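Local coordinates for uncharacterized protein HI_0666 (Haemophilus influenzae, PDB 7CZO) that is the N-terminal domain of HipA toxin, part of a HipBA toxin-antitoxin system with an unusual three-component regulatory mechanism, its own function not established, at residues A[67-72]-A[82-87]. Numbering follows the deposited sequence.
Sequences GWLKHK and SDMFRF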
loop_
_atom_site.group_PDB
_atom_site.type_symbol
_atom_site.label_atom_id
_atom_site.label_comp_id
_atom_site.label_asym_id
_atom_site.label_seq_id
_atom_site.Cartn_x
_atom_site.Cartn_y
_atom_site.Cartn_z
ATOM N N GLY A 67 14.681 -6.451 -6.635
ATOM C CA GLY A 67 15.060 -6.021 -7.951
ATOM C C GLY A 67 14.872 -4.565 -8.286
ATOM O O GLY A 67 15.702 -3.987 -8.986
ATOM N N TRP A 68 13.785 -3.968 -7.826
ATOM C CA TRP A 68 13.505 -2.565 -8.147
ATOM C C TRP A 68 14.287 -1.624 -7.216
ATOM O O TRP A 68 14.628 -0.501 -7.582
ATOM C CB TRP A 68 12.020 -2.302 -7.996
ATOM C CG TRP A 68 11.612 -0.909 -8.196
ATOM C CD1 TRP A 68 11.247 -0.332 -9.363
ATOM C CD2 TRP A 68 11.450 0.085 -7.188
ATOM N NE1 TRP A 68 10.887 0.972 -9.158
ATOM C CE2 TRP A 68 10.996 1.253 -7.824
ATOM C CE3 TRP A 68 11.625 0.096 -5.806
ATOM C CZ2 TRP A 68 10.742 2.440 -7.128
ATOM C CZ3 TRP A 68 11.375 1.280 -5.114
ATOM C CH2 TRP A 68 10.936 2.429 -5.782
ATOM N N LEU A 69 14.530 -2.076 -5.997
ATOM C CA LEU A 69 15.381 -1.340 -5.096
ATOM C C LEU A 69 16.821 -1.373 -5.621
ATOM O O LEU A 69 17.393 -0.309 -5.830
ATOM C CB LEU A 69 15.291 -1.921 -3.684
ATOM C CG LEU A 69 13.877 -1.905 -3.071
ATOM C CD1 LEU A 69 13.863 -2.771 -1.811
ATOM C CD2 LEU A 69 13.342 -0.496 -2.795
ATOM N N LYS A 70 17.400 -2.561 -5.876
ATOM C CA LYS A 70 18.749 -2.637 -6.474
ATOM C C LYS A 70 18.918 -1.780 -7.746
ATOM O O LYS A 70 19.984 -1.256 -8.006
ATOM C CB LYS A 70 19.184 -4.065 -6.751
ATOM C CG LYS A 70 19.275 -4.954 -5.522
ATOM C CD LYS A 70 20.198 -6.149 -5.751
ATOM C CE LYS A 70 21.696 -5.795 -5.539
ATOM N NZ LYS A 70 22.664 -6.945 -5.303
ATOM N N HIS A 71 17.860 -1.570 -8.505
ATOM C CA HIS A 71 17.929 -0.693 -9.673
ATOM C C HIS A 71 17.961 0.796 -9.305
ATOM O O HIS A 71 17.440 1.628 -10.048
ATOM C CB HIS A 71 16.706 -0.957 -10.564
ATOM C CG HIS A 71 16.645 -0.088 -11.774
ATOM N ND1 HIS A 71 15.622 0.819 -11.986
ATOM C CD2 HIS A 71 17.507 0.056 -12.806
ATOM C CE1 HIS A 71 15.850 1.476 -13.106
ATOM N NE2 HIS A 71 16.996 1.044 -13.612
ATOM N N LYS A 72 18.518 1.143 -8.151
ATOM C CA LYS A 72 18.587 2.553 -7.699
ATOM C C LYS A 72 19.850 2.615 -6.869
ATOM O O LYS A 72 19.919 2.097 -5.749
ATOM C CB LYS A 72 17.338 2.910 -6.930
ATOM C CG LYS A 72 16.092 2.729 -7.770
ATOM C CD LYS A 72 14.938 3.574 -7.291
ATOM C CE LYS A 72 13.981 3.846 -8.445
ATOM N NZ LYS A 72 13.183 5.082 -8.194
ATOM N N SER A 82 7.417 7.861 -0.549
ATOM C CA SER A 82 6.394 8.136 -1.539
ATOM C C SER A 82 6.729 7.407 -2.834
ATOM O O SER A 82 5.839 7.085 -3.623
ATOM C CB SER A 82 6.299 9.631 -1.804
ATOM O OG SER A 82 5.962 10.307 -0.613
ATOM N N ASP A 83 8.015 7.144 -3.050
ATOM C CA ASP A 83 8.465 6.476 -4.275
ATOM C C ASP A 83 8.057 5.044 -4.260
ATOM O O ASP A 83 7.684 4.497 -5.280
ATOM C CB ASP A 83 9.979 6.589 -4.450
ATOM C CG ASP A 83 10.383 7.949 -4.995
ATOM O OD1 ASP A 83 9.545 8.540 -5.742
ATOM O OD2 ASP A 83 11.506 8.414 -4.669
ATOM N N MET A 84 8.122 4.464 -3.074
ATOM C CA MET A 84 7.630 3.122 -2.809
ATOM C C MET A 84 6.122 2.990 -2.863
ATOM O O MET A 84 5.621 2.074 -3.498
ATOM C CB MET A 84 8.208 2.640 -1.482
ATOM C CG MET A 84 9.640 2.251 -1.742
ATOM S SD MET A 84 10.543 1.603 -0.378
ATOM C CE MET A 84 9.566 0.244 0.224
ATOM N N PHE A 85 5.397 3.915 -2.244
ATOM C CA PHE A 85 3.945 3.915 -2.333
ATOM C C PHE A 85 3.544 4.109 -3.776
ATOM O O PHE A 85 2.539 3.581 -4.210
ATOM C CB PHE A 85 3.324 5.024 -1.460
ATOM C CG PHE A 85 1.805 5.047 -1.494
ATOM C CD1 PHE A 85 1.075 4.059 -0.872
ATOM C CD2 PHE A 85 1.127 6.038 -2.147
ATOM C CE1 PHE A 85 -0.301 4.053 -0.896
ATOM C CE2 PHE A 85 -0.266 6.046 -2.163
ATOM C CZ PHE A 85 -0.986 5.056 -1.527
ATOM N N ARG A 86 4.325 4.868 -4.533
ATOM C CA ARG A 86 3.977 5.061 -5.941
ATOM C C ARG A 86 4.169 3.721 -6.692
ATOM O O ARG A 86 3.340 3.322 -7.486
ATOM C CB ARG A 86 4.816 6.180 -6.555
ATOM C CG ARG A 86 4.151 6.928 -7.700
ATOM C CD ARG A 86 5.056 8.015 -8.318
ATOM N NE ARG A 86 6.075 8.570 -7.403
ATOM C CZ ARG A 86 5.838 9.380 -6.363
ATOM N NH1 ARG A 86 4.597 9.758 -6.051
ATOM N NH2 ARG A 86 6.854 9.799 -5.609
ATOM N N PHE A 87 5.253 3.013 -6.410
ATOM C CA PHE A 87 5.506 1.758 -7.067
ATOM C C PHE A 87 4.369 0.805 -6.751
ATOM O O PHE A 87 3.753 0.221 -7.651
ATOM C CB PHE A 87 6.798 1.166 -6.595
ATOM C CG PHE A 87 7.003 -0.217 -7.075
ATOM C CD1 PHE A 87 7.744 -0.463 -8.204
ATOM C CD2 PHE A 87 6.436 -1.276 -6.405
ATOM C CE1 PHE A 87 7.916 -1.756 -8.664
ATOM C CE2 PHE A 87 6.603 -2.582 -6.852
ATOM C CZ PHE A 87 7.342 -2.815 -7.987
#
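Trp-68, on a helix of barely more than one turn, reaches across to Asp-83, Met-84 and Phe-87, and so illustrates how a single large side chain can join a short helix to helix 82-91, which packs on the antiparallel sheet of the HipA N-terminal domain. With CG anti to the backbone N (chi1 176°), the indole extends toward the second helix. Trp-68 CB lies 4.2 Å from Phe-87 CE1, and from there the five-membered ring passes obliquely by the CD1–CE1 side of the phenyl group: Trp-68 CD1 is 3.7 Å from Phe-87 CE1, and Trp-68 NE1 comes to 3.6 Å from Phe-87 CD1. The two ring planes are inclined at 48°, an oblique pairing in which CD1 of the phenylalanine sits over one indole face, offset toward the rim. Farther out, the benzo ring arrives at the helix itself. Trp-68 CH2 ends 3.9 Å from the backbone O of Asp-83, an oxygen that already accepts the helical N-H of Phe-87, while CZ3 touches Met-84 CG. Beyond CG the chain runs on extended, and Met-84 SD lies 4.3 Å from Leu-69 CD2, a looser apolar contact beside those of the indole. Val-64 and Pro-65, from the loop preceding the shorter helix, pack on Met-84 and Phe-87 respectively, while Phe-85 is directed to strand 15-22. Asp-83 OD1 also takes a salt bridge from NH2 of Arg-86, three residues on in the same helix. The opposite indole face is met by the aliphatic part of Lys-72, whose CE stands 3.7 Å above the Trp-68 ring plane.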